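Local structure of endoglucanase, glycoside hydrolase family 5 protein (Cytophaga hutchinsonii, 5IHS) at residues Phe139-Ala144 against Ile179-Val184; His127-Asn132 against Lys172-Gly177; Val157-Leu162 against Thr218-Pro223; Glu30-Leu35 against Gly325-Ser330. The protein probably hydrolyses internal beta-1,4-glucosidic bonds of cellulose, as an endoglucanase of glycoside hydrolase family 5 built on a TIM barrel. All coordinates share one frame; numbering follows the deposited sequence. Where two conformers were deposited one is given.

Contact 1. Residues Phe139-Ala144 against Ile179-Val184; sequences FFSEMA and ITKIRV
Two successive helices on the outside of a TIM barrel, 133-147 and 167-185, meet here through Phe140, Ser141 and Ala144 on one and Lys181 and Ile182 on the other. Such helices run in the same general direction, and the short segments follow the rule: their axes approach to 8.1 Å and cross at -21°. So close a spacing is matched by the smallness of Ala144. Its methyl faces the partner helix, with CB 3.6 Å from the backbone O of Ile182, and the two CA atoms lie 5.4 Å apart.

Ile182 carries most of the apolar contact, one branch to each partner. With chi1 at -69°, CG1 stands beside the backbone N and CG2 anti to it, which turns CG1 and CD1 to Phe140 and CG2 to Ala144. Ile182 CG1 comes to 3.8 Å from Phe140 CB, while Ile182 CG2 lies 4.1 Å from Ala144 CB. The side chains of Phe140 and Ile182 run alongside one another, pointing the same way, and Ile182 CD1 approaches the phenyl ring obliquely, 3.9 Å from Phe140 CD1.

The outer margin is wetter. In one of its two conformers Ser141 OG, which also bonds to the backbone O of Gln137, rests 3.5 Å from Lys181 CB. In that conformer a water donates to both Ser141 OG and Lys181 O, joining the helices without any direct hydrogen bond between the segments.

On the inner side, Phe140, Ala144 and Ile182 all reach Tyr155 of strand 153-156, and Ile182 also touches Ile191 of strand 191-193, so the helix pair is seated on the barrel wall.

Contact 2. Residues His127-Asn132 against Lys172-Gly177; sequences HEAQKN and KPYAEG
Gln130 OE1 accepts the shortest polar bond here, from the hydroxyl of Tyr158, and its residue leans at the same time on Tyr174 of the opposite segment. The amide gets there by a doubled-back route, bent at both chi1 and chi2. The stem of the side chain stays beside the helix, with Gln130 CB 4.0 Å from Tyr174 CB.

A flat ring filling the space between a loop and a helix can do so with one face while its hydroxyl does other work, and Tyr174 illustrates this. Its CG is anti to the backbone N (chi1 159°), which sends the ring out from the helix toward the loop. The methyl of Ala129 sits over the ring face in a CH-pi contact, CB lying 3.9 Å from the Tyr174 ring centroid and 29° off the normal. It is displaced toward the phenolic end, where Ala129 CB is 3.5 Å from Tyr174 CZ. Gln130 CA approaches the same ring obliquely, 3.8 Å from Tyr174 CD1. The hydroxyl then reaches past the methyl to the backbone of the next loop, where Tyr174 OH bonds to Val157 O, and the ring meets that of Tyr158 edge-to-face. A phenylalanine in its place lacks the hydroxyl and would probably leave the Val157 carbonyl without this mate, and the ring without its polar tether.

The short 3-10 turn 129-131 lies in the connection from strand 119-125 to helix 133-147 and is pressed against helix 167-185, and both Ala129 and Tyr174 rest on Tyr124 of strand 119-125.

Contact 3. Residues Val157-Leu162 against Thr218-Pro223; sequences VYNEPL and TLHFYP
Hydrogen bonding dominates between Glu160 and His220, where the imidazole ND1 donates to the carboxylate OE2 across 2.6 Å at a nearly straight 170°. Glu160 OE2 uses its anti lone pair and lies close to the ring plane, although carboxylate and imidazole planes are turned 58° apart. The glutamate chain runs extended beyond CG (chi2 -174°), carrying its carboxylate out to the histidine, whose other nitrogen, NE2, is bonded to Thr247 OG1.

An edge contact comes next: Asn159 OD1 lies in the ring plane, 3.1 Å from His220 CE1.

Solvent supplies the third kind. A water bridges the segments, 2.9 Å from Asn159 O and 2.7 Å from Thr218 OG1, and Ser199 OG also bonds to that carbonyl. Packing is slight.

An alanine at Glu160 would remove the carboxylate and is likely to leave His220 ND1 without its acceptor and the imidazole less firmly oriented.

Asn159-Glu160-Pro161, in the loop that follows strand 153-156, matches the Asn-Glu-Pro signature of family 5, whose glutamate commonly acts as acid/base. Glu248, bonded to Tyr222 OH at the end of strand 244-249, probably corresponds to the nucleophile, consistent with an active-site cleft at the strands' C-terminal ends.

Contact 4. Residues Glu30-Leu35 against Gly325-Ser330; sequences EKYGKL and GPIFDS
Tyr32 and Ile327 form the close-packed half of this contact, while Lys31 and Ser330 form its open one. Tyr32 is buried, and its phenol crosses the isoleucine at about a right angle. The hydroxyl end makes the touch: Tyr32 OH is 3.5 Å from Ile327 CG2 and 3.7 Å from Ile327 CD1, so both branches of the isoleucine gather round one oxygen. The ring itself meets CG2 obliquely. Over one face of the same ring, offset toward its rim, passes the aliphatic chain of Lys31, which also crosses the isoleucine at about a right angle, Lys31 CD lying 4.1 Å from Ile327 CG2.

Farther out the chemistry turns polar. Lys31 leaves its backbone with CG anti to N (chi1 179°), stays extended as far as CE, and bends only at chi4, which swings the ammonium group to Ser330. There Lys31 NZ donates to Ser330 OG at 3.0 Å. That hydroxyl in turn donates to the backbone O of Ile327 at 2.7 Å, its oxygen tilted 15° from the carbonyl plane, and the amide N of Ser330 bonds to the same O. The lysine thus reaches a hydroxyl already fixed to the backbone O of Ile327, on a side where Ser330 is exposed.

The arrangement joins the two ends of the modelled chain. Helix 28-32 closes at Gly33, whose positive phi ends the helical run and whose O bonds to Tyr119 OH at the start of strand 119-125. It lies against helix 311-329, which follows the last strand, at the N-terminal end of a TIM barrel.

Contacts 1, 2 and 3 are buried and contact 4 only partly so. Contacts 1 and 2 lie on the same side of the chain's centre, with contact 3 nearer the middle, whereas contact 4 ties the chain termini together, its centre about 33 Å from that of contact 2. Contacts 1 and 2 share helix 167-185 and are largely apolar, the first packing between two helices with a water at its margin, the second a ring against a loop methyl. Contact 3 is instead held by a histidine-carboxylate hydrogen bond and a bridging water, as suits the probable catalytic end of the barrel. The loop after strand 153-156 connects all three, Val157 packing on Phe140 and Ile182. Contact 4 mixes apolar packing with a surface lysine bond.

Contact 1. Residues Phe139-Ala144 against Ile179-Val184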
# COMPACT_ATOMS: atom_id res chain seq x y z
N PHE A 139 -7.15 -16.57 -4.01
CA PHE A 139 -5.89 -15.85 -4.19
C PHE A 139 -5.17 -15.67 -2.86
O PHE A 139 -3.97 -15.97 -2.75
CB PHE A 139 -6.16 -14.48 -4.82
CG PHE A 139 -4.94 -13.61 -4.87
CD1 PHE A 139 -3.92 -13.89 -5.76
CD2 PHE A 139 -4.82 -12.52 -4.03
CE1 PHE A 139 -2.78 -13.10 -5.80
CE2 PHE A 139 -3.68 -11.73 -4.07
CZ PHE A 139 -2.66 -12.02 -4.96
N PHE A 140 -5.87 -15.16 -1.86
CA PHE A 140 -5.21 -14.89 -0.59
C PHE A 140 -4.83 -16.17 0.14
O PHE A 140 -3.80 -16.19 0.82
CB PHE A 140 -6.05 -13.94 0.27
CG PHE A 140 -5.84 -12.51 -0.11
CD1 PHE A 140 -4.63 -11.89 0.15
CD2 PHE A 140 -6.81 -11.79 -0.78
CE1 PHE A 140 -4.39 -10.58 -0.24
CE2 PHE A 140 -6.58 -10.47 -1.16
CZ PHE A 140 -5.36 -9.87 -0.88
N SER A 141 -5.61 -17.25 0.01
CA SER A 141 -5.20 -18.53 0.57
C SER A 141 -3.88 -18.99 -0.05
O SER A 141 -2.99 -19.48 0.65
CB SER A 141 -6.27 -19.59 0.30
OG SER A 141 -7.44 -19.36 1.05
N GLU A 142 -3.75 -18.86 -1.37
CA GLU A 142 -2.52 -19.26 -2.03
C GLU A 142 -1.33 -18.43 -1.56
O GLU A 142 -0.25 -18.97 -1.30
CB GLU A 142 -2.67 -19.13 -3.54
CG GLU A 142 -3.60 -20.15 -4.11
CD GLU A 142 -3.86 -19.96 -5.59
OE1 GLU A 142 -3.20 -19.09 -6.20
OE2 GLU A 142 -4.72 -20.68 -6.13
N MET A 143 -1.52 -17.12 -1.45
CA MET A 143 -0.42 -16.26 -1.02
C MET A 143 -0.04 -16.55 0.42
O MET A 143 1.16 -16.62 0.75
CB MET A 143 -0.80 -14.78 -1.19
CG MET A 143 -1.01 -14.32 -2.64
SD MET A 143 0.45 -14.51 -3.68
CE MET A 143 0.02 -16.01 -4.48
N ALA A 144 -1.03 -16.73 1.30
CA ALA A 144 -0.75 -17.00 2.70
C ALA A 144 -0.10 -18.37 2.88
O ALA A 144 0.79 -18.53 3.71
CB ALA A 144 -2.04 -16.89 3.50
N ILE A 179 -9.97 -12.67 5.63
CA ILE A 179 -9.09 -12.75 6.80
C ILE A 179 -9.05 -14.17 7.35
O ILE A 179 -7.98 -14.69 7.68
CB ILE A 179 -9.52 -11.73 7.87
CG1 ILE A 179 -9.26 -10.29 7.37
CG2 ILE A 179 -8.80 -11.97 9.19
CD1 ILE A 179 -10.00 -9.24 8.18
N THR A 180 -10.21 -14.81 7.49
CA THR A 180 -10.23 -16.18 8.00
C THR A 180 -9.37 -17.09 7.13
O THR A 180 -8.62 -17.93 7.64
CB THR A 180 -11.67 -16.69 8.07
OG1 THR A 180 -12.39 -15.89 9.00
CG2 THR A 180 -11.72 -18.14 8.52
N LYS A 181 -9.46 -16.94 5.81
CA LYS A 181 -8.66 -17.76 4.91
C LYS A 181 -7.16 -17.48 5.08
O LYS A 181 -6.35 -18.41 5.11
CB LYS A 181 -9.11 -17.55 3.47
CG LYS A 181 -10.49 -18.12 3.17
CD LYS A 181 -10.47 -19.64 3.06
CE LYS A 181 -11.83 -20.19 2.68
NZ LYS A 181 -12.75 -20.15 3.83
N ILE A 182 -6.77 -16.21 5.18
CA ILE A 182 -5.36 -15.88 5.38
C ILE A 182 -4.85 -16.50 6.67
O ILE A 182 -3.75 -17.06 6.72
CB ILE A 182 -5.18 -14.35 5.38
CG1 ILE A 182 -5.41 -13.79 3.98
CG2 ILE A 182 -3.78 -13.99 5.86
CD1 ILE A 182 -5.48 -12.28 3.93
N ARG A 183 -5.64 -16.38 7.74
CA ARG A 183 -5.23 -16.79 9.08
C ARG A 183 -5.09 -18.30 9.23
O ARG A 183 -4.49 -18.75 10.22
CB ARG A 183 -6.18 -16.16 10.12
CG ARG A 183 -6.07 -14.64 10.21
CD ARG A 183 -4.77 -14.22 10.86
NE ARG A 183 -4.65 -12.76 11.01
CZ ARG A 183 -3.66 -12.00 10.55
NH1 ARG A 183 -2.65 -12.51 9.85
NH2 ARG A 183 -3.70 -10.69 10.79
N VAL A 184 -5.61 -19.10 8.29
CA VAL A 184 -5.30 -20.53 8.29
C VAL A 184 -3.80 -20.75 8.23
O VAL A 184 -3.26 -21.65 8.88
CB VAL A 184 -6.00 -21.24 7.11
CG1 VAL A 184 -5.54 -22.69 6.97
CG2 VAL A 184 -7.51 -21.18 7.25
O HOH W 1 -7.03 -20.61 3.56

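Contact 2. Residues His127-Asn132 against Lys172-Gly177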
# COMPACT_ATOMS: atom_id res chain seq x y z
N HIS A 127 -12.22 -2.58 -7.11
CA HIS A 127 -13.30 -1.70 -6.70
C HIS A 127 -14.60 -2.45 -6.41
O HIS A 127 -15.62 -1.81 -6.14
CB HIS A 127 -13.59 -0.64 -7.78
CG HIS A 127 -12.49 0.34 -8.00
ND1 HIS A 127 -11.97 1.12 -7.00
CD2 HIS A 127 -11.81 0.68 -9.13
CE1 HIS A 127 -11.01 1.89 -7.50
NE2 HIS A 127 -10.91 1.66 -8.79
N GLU A 128 -14.58 -3.78 -6.48
CA GLU A 128 -15.82 -4.54 -6.33
C GLU A 128 -15.53 -5.97 -5.87
O GLU A 128 -16.16 -6.93 -6.31
CB GLU A 128 -16.63 -4.51 -7.63
CG GLU A 128 -15.94 -5.09 -8.82
CD GLU A 128 -16.84 -5.12 -10.04
OE1 GLU A 128 -17.52 -4.11 -10.29
OE2 GLU A 128 -16.87 -6.16 -10.74
N ALA A 129 -14.61 -6.10 -4.92
CA ALA A 129 -14.13 -7.42 -4.51
C ALA A 129 -15.26 -8.29 -3.96
O ALA A 129 -15.24 -9.51 -4.13
CB ALA A 129 -13.01 -7.27 -3.47
N GLN A 130 -16.24 -7.68 -3.29
CA GLN A 130 -17.31 -8.45 -2.67
C GLN A 130 -18.15 -9.20 -3.68
O GLN A 130 -18.90 -10.10 -3.29
CB GLN A 130 -18.21 -7.55 -1.81
CG GLN A 130 -19.20 -6.65 -2.58
CD GLN A 130 -18.56 -5.44 -3.21
OE1 GLN A 130 -17.40 -5.13 -2.95
NE2 GLN A 130 -19.32 -4.72 -4.02
N LYS A 131 -18.07 -8.84 -4.97
CA LYS A 131 -18.84 -9.53 -5.99
C LYS A 131 -18.27 -10.90 -6.35
O LYS A 131 -19.01 -11.74 -6.86
CB LYS A 131 -18.93 -8.68 -7.26
CG LYS A 131 -19.67 -7.38 -7.05
CD LYS A 131 -19.93 -6.68 -8.37
CE LYS A 131 -20.51 -5.29 -8.16
NZ LYS A 131 -21.66 -5.29 -7.21
N ASN A 132 -16.99 -11.14 -6.10
CA ASN A 132 -16.36 -12.42 -6.40
C ASN A 132 -15.52 -12.86 -5.21
O ASN A 132 -14.29 -12.93 -5.28
CB ASN A 132 -15.52 -12.35 -7.68
CG ASN A 132 -16.37 -11.99 -8.89
OD1 ASN A 132 -16.38 -10.83 -9.33
ND2 ASN A 132 -17.09 -12.97 -9.42
N LYS A 172 -17.14 -5.22 5.25
CA LYS A 172 -16.74 -5.97 6.44
C LYS A 172 -16.97 -7.47 6.28
O LYS A 172 -16.05 -8.25 6.56
CB LYS A 172 -17.39 -5.39 7.71
CG LYS A 172 -16.81 -6.00 8.98
CD LYS A 172 -17.47 -5.48 10.25
CE LYS A 172 -16.72 -5.99 11.47
NZ LYS A 172 -17.51 -5.96 12.70
N PRO A 173 -18.15 -7.93 5.84
CA PRO A 173 -18.32 -9.38 5.66
C PRO A 173 -17.37 -9.97 4.63
O PRO A 173 -16.84 -11.07 4.83
CB PRO A 173 -19.80 -9.52 5.25
CG PRO A 173 -20.45 -8.28 5.71
CD PRO A 173 -19.42 -7.20 5.63
N TYR A 174 -17.12 -9.26 3.52
CA TYR A 174 -16.14 -9.73 2.55
C TYR A 174 -14.77 -9.87 3.21
O TYR A 174 -14.10 -10.90 3.06
CB TYR A 174 -16.05 -8.75 1.37
CG TYR A 174 -14.74 -8.90 0.62
CD1 TYR A 174 -14.59 -9.86 -0.37
CD2 TYR A 174 -13.65 -8.11 0.93
CE1 TYR A 174 -13.39 -10.03 -1.04
CE2 TYR A 174 -12.45 -8.27 0.27
CZ TYR A 174 -12.32 -9.24 -0.71
OH TYR A 174 -11.14 -9.43 -1.39
N ALA A 175 -14.35 -8.84 3.94
CA ALA A 175 -13.01 -8.85 4.52
C ALA A 175 -12.87 -9.94 5.57
O ALA A 175 -11.83 -10.59 5.64
CB ALA A 175 -12.69 -7.48 5.13
N GLU A 176 -13.89 -10.13 6.39
CA GLU A 176 -13.84 -11.19 7.40
C GLU A 176 -13.65 -12.56 6.76
O GLU A 176 -12.90 -13.39 7.28
CB GLU A 176 -15.09 -11.11 8.27
CG GLU A 176 -15.04 -9.92 9.21
CD GLU A 176 -16.30 -9.70 10.00
OE1 GLU A 176 -17.40 -9.99 9.47
OE2 GLU A 176 -16.19 -9.23 11.14
N GLY A 177 -14.32 -12.82 5.63
CA GLY A 177 -14.14 -14.09 4.96
C GLY A 177 -12.72 -14.29 4.45
O GLY A 177 -12.16 -15.39 4.55

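Contact 3. Residues Val157-Leu162 against Thr218-Pro223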
# COMPACT_ATOMS: atom_id res chain seq x y z
N VAL A 157 -6.61 -6.44 1.24
CA VAL A 157 -7.62 -7.33 0.66
C VAL A 157 -8.64 -6.66 -0.25
O VAL A 157 -9.36 -7.36 -0.97
CB VAL A 157 -8.35 -8.13 1.76
CG1 VAL A 157 -7.36 -9.01 2.52
CG2 VAL A 157 -9.13 -7.23 2.71
N TYR A 158 -8.73 -5.33 -0.25
CA TYR A 158 -9.75 -4.64 -1.05
C TYR A 158 -9.32 -3.18 -1.23
O TYR A 158 -9.70 -2.32 -0.43
CB TYR A 158 -11.11 -4.74 -0.35
CG TYR A 158 -12.33 -4.31 -1.15
CD1 TYR A 158 -12.22 -3.57 -2.32
CD2 TYR A 158 -13.60 -4.67 -0.72
CE1 TYR A 158 -13.35 -3.19 -3.03
CE2 TYR A 158 -14.73 -4.30 -1.42
CZ TYR A 158 -14.60 -3.55 -2.57
OH TYR A 158 -15.69 -3.15 -3.30
N ASN A 159 -8.56 -2.91 -2.30
CA ASN A 159 -8.01 -1.58 -2.55
C ASN A 159 -8.96 -0.43 -2.23
O ASN A 159 -8.70 0.36 -1.30
CB ASN A 159 -7.58 -1.51 -4.02
CG ASN A 159 -7.18 -0.11 -4.44
OD1 ASN A 159 -6.43 0.56 -3.75
ND2 ASN A 159 -7.69 0.35 -5.58
N GLU A 160 -10.04 -0.30 -3.01
CA GLU A 160 -10.89 0.89 -2.98
C GLU A 160 -12.35 0.52 -3.22
O GLU A 160 -12.85 0.59 -4.35
CB GLU A 160 -10.45 1.94 -3.99
CG GLU A 160 -9.32 2.80 -3.48
CD GLU A 160 -8.96 3.93 -4.42
OE1 GLU A 160 -9.64 4.10 -5.47
OE2 GLU A 160 -8.00 4.68 -4.12
N PRO A 161 -13.06 0.15 -2.17
CA PRO A 161 -14.52 0.11 -2.27
C PRO A 161 -15.04 1.44 -2.80
O PRO A 161 -14.46 2.50 -2.56
CB PRO A 161 -14.96 -0.15 -0.82
CG PRO A 161 -13.76 -0.79 -0.16
CD PRO A 161 -12.58 -0.12 -0.81
N LEU A 162 -16.16 1.39 -3.52
CA LEU A 162 -16.76 2.57 -4.11
C LEU A 162 -17.59 3.33 -3.07
O LEU A 162 -17.76 2.91 -1.93
CB LEU A 162 -17.61 2.16 -5.31
CG LEU A 162 -16.81 1.47 -6.42
CD1 LEU A 162 -17.73 1.04 -7.54
CD2 LEU A 162 -15.70 2.36 -6.95
N THR A 218 -7.54 1.15 5.53
CA THR A 218 -6.96 1.96 4.47
C THR A 218 -7.48 3.39 4.47
O THR A 218 -8.69 3.62 4.53
CB THR A 218 -7.32 1.34 3.12
OG1 THR A 218 -7.02 -0.05 3.18
CG2 THR A 218 -6.55 2.00 1.99
N LEU A 219 -6.55 4.33 4.28
CA LEU A 219 -6.85 5.72 3.94
C LEU A 219 -6.11 6.06 2.65
O LEU A 219 -4.89 5.88 2.57
CB LEU A 219 -6.39 6.66 5.05
CG LEU A 219 -6.60 8.15 4.80
CD1 LEU A 219 -8.07 8.47 4.75
CD2 LEU A 219 -5.90 8.97 5.87
N HIS A 220 -6.83 6.55 1.64
CA HIS A 220 -6.24 7.04 0.40
C HIS A 220 -6.56 8.51 0.22
O HIS A 220 -7.72 8.91 0.37
CB HIS A 220 -6.78 6.30 -0.81
CG HIS A 220 -6.26 4.91 -0.93
ND1 HIS A 220 -6.59 4.07 -1.97
CD2 HIS A 220 -5.40 4.21 -0.15
CE1 HIS A 220 -5.97 2.92 -1.83
NE2 HIS A 220 -5.24 2.98 -0.73
N PHE A 221 -5.56 9.32 -0.13
CA PHE A 221 -5.78 10.74 -0.35
C PHE A 221 -5.01 11.21 -1.57
O PHE A 221 -3.94 10.69 -1.91
CB PHE A 221 -5.41 11.59 0.89
CG PHE A 221 -3.94 11.67 1.16
CD1 PHE A 221 -3.15 12.64 0.54
CD2 PHE A 221 -3.32 10.78 2.01
CE1 PHE A 221 -1.79 12.71 0.76
CE2 PHE A 221 -1.95 10.85 2.24
CZ PHE A 221 -1.19 11.81 1.61
N TYR A 222 -5.56 12.25 -2.19
CA TYR A 222 -4.98 12.91 -3.36
C TYR A 222 -5.08 14.40 -3.04
O TYR A 222 -6.20 14.94 -3.04
CB TYR A 222 -5.69 12.53 -4.66
CG TYR A 222 -5.18 11.18 -5.19
CD1 TYR A 222 -5.60 9.97 -4.65
CD2 TYR A 222 -4.22 11.13 -6.21
CE1 TYR A 222 -5.07 8.76 -5.09
CE2 TYR A 222 -3.70 9.93 -6.66
CZ TYR A 222 -4.13 8.75 -6.10
OH TYR A 222 -3.58 7.58 -6.58
N PRO A 223 -3.96 15.06 -2.71
CA PRO A 223 -4.02 16.39 -2.05
C PRO A 223 -4.51 17.53 -2.92
O PRO A 223 -4.81 18.60 -2.38
CB PRO A 223 -2.56 16.62 -1.62
CG PRO A 223 -1.78 15.81 -2.60
CD PRO A 223 -2.59 14.58 -2.86
O HOH W 2 -7.15 -1.05 0.68

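Contact 4. Residues Glu30-Leu35 against Gly325-Ser330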
# COMPACT_ATOMS: atom_id res chain seq x y z
N GLU A 30 15.12 -7.22 8.86
CA GLU A 30 15.85 -7.74 10.02
C GLU A 30 15.82 -6.75 11.18
O GLU A 30 15.74 -7.15 12.35
CB GLU A 30 17.29 -8.10 9.64
CG GLU A 30 17.35 -9.38 8.84
CD GLU A 30 18.72 -9.67 8.25
OE1 GLU A 30 19.60 -8.78 8.28
OE2 GLU A 30 18.92 -10.79 7.73
N LYS A 31 15.86 -5.45 10.88
CA LYS A 31 15.81 -4.42 11.93
C LYS A 31 14.49 -4.46 12.69
O LYS A 31 14.48 -4.48 13.93
CB LYS A 31 16.05 -3.04 11.32
CG LYS A 31 16.00 -1.89 12.32
CD LYS A 31 16.07 -0.53 11.63
CE LYS A 31 15.99 0.63 12.61
NZ LYS A 31 17.18 0.74 13.49
N TYR A 32 13.37 -4.42 11.98
CA TYR A 32 12.07 -4.29 12.65
C TYR A 32 11.38 -5.62 12.91
O TYR A 32 10.60 -5.73 13.86
CB TYR A 32 11.14 -3.39 11.83
CG TYR A 32 11.52 -1.93 11.75
CD1 TYR A 32 11.91 -1.22 12.88
CD2 TYR A 32 11.46 -1.25 10.55
CE1 TYR A 32 12.22 0.14 12.80
CE2 TYR A 32 11.77 0.09 10.46
CZ TYR A 32 12.14 0.79 11.58
OH TYR A 32 12.43 2.13 11.43
N GLY A 33 11.62 -6.62 12.06
CA GLY A 33 11.06 -7.95 12.24
C GLY A 33 9.57 -8.03 11.93
O GLY A 33 9.02 -7.29 11.10
N LYS A 34 8.92 -8.98 12.59
CA LYS A 34 7.49 -9.18 12.41
C LYS A 34 6.72 -7.96 12.89
O LYS A 34 7.00 -7.41 13.96
CB LYS A 34 7.04 -10.39 13.24
CG LYS A 34 7.54 -11.73 12.74
CD LYS A 34 7.12 -12.85 13.70
CE LYS A 34 7.44 -14.23 13.18
NZ LYS A 34 6.99 -15.25 14.15
N LEU A 35 5.73 -7.56 12.11
CA LEU A 35 4.90 -6.40 12.40
C LEU A 35 3.57 -6.83 13.01
O LEU A 35 3.03 -7.91 12.72
CB LEU A 35 4.62 -5.61 11.12
CG LEU A 35 5.87 -5.16 10.37
CD1 LEU A 35 5.46 -4.43 9.09
CD2 LEU A 35 6.77 -4.27 11.21
N GLY A 325 16.34 7.55 4.77
CA GLY A 325 17.78 7.48 4.73
C GLY A 325 18.40 7.16 6.08
O GLY A 325 19.26 6.28 6.20
N PRO A 326 17.98 7.87 7.13
CA PRO A 326 18.55 7.60 8.47
C PRO A 326 18.23 6.21 9.00
O PRO A 326 19.00 5.66 9.80
CB PRO A 326 17.94 8.71 9.34
CG PRO A 326 17.66 9.83 8.37
CD PRO A 326 17.23 9.14 7.10
N ILE A 327 17.11 5.62 8.59
CA ILE A 327 16.80 4.26 8.99
C ILE A 327 17.80 3.29 8.37
O ILE A 327 18.37 2.44 9.06
CB ILE A 327 15.34 3.89 8.62
CG1 ILE A 327 14.36 4.87 9.27
CG2 ILE A 327 15.04 2.47 9.07
CD1 ILE A 327 12.90 4.70 8.84
N PHE A 328 18.03 3.40 7.07
CA PHE A 328 19.07 2.59 6.44
C PHE A 328 20.43 2.87 7.06
O PHE A 328 21.23 1.94 7.28
CB PHE A 328 19.11 2.85 4.93
CG PHE A 328 18.00 2.18 4.16
CD1 PHE A 328 18.11 0.85 3.76
CD2 PHE A 328 16.84 2.87 3.83
CE1 PHE A 328 17.09 0.24 3.05
CE2 PHE A 328 15.80 2.27 3.12
CZ PHE A 328 15.92 0.94 2.73
N ASP A 329 20.74 4.13 7.36
CA ASP A 329 22.04 4.46 7.93
C ASP A 329 22.25 3.88 9.32
O ASP A 329 23.40 3.68 9.73
CB ASP A 329 22.23 5.98 7.98
CG ASP A 329 22.41 6.60 6.60
OD1 ASP A 329 22.67 5.86 5.63
OD2 ASP A 329 22.31 7.84 6.50
N SER A 330 21.17 3.61 10.06
CA SER A 330 21.28 3.10 11.43
C SER A 330 21.89 1.71 11.47
O SER A 330 22.38 1.30 12.53
CB SER A 330 19.89 3.04 12.08
OG SER A 330 19.11 1.95 11.59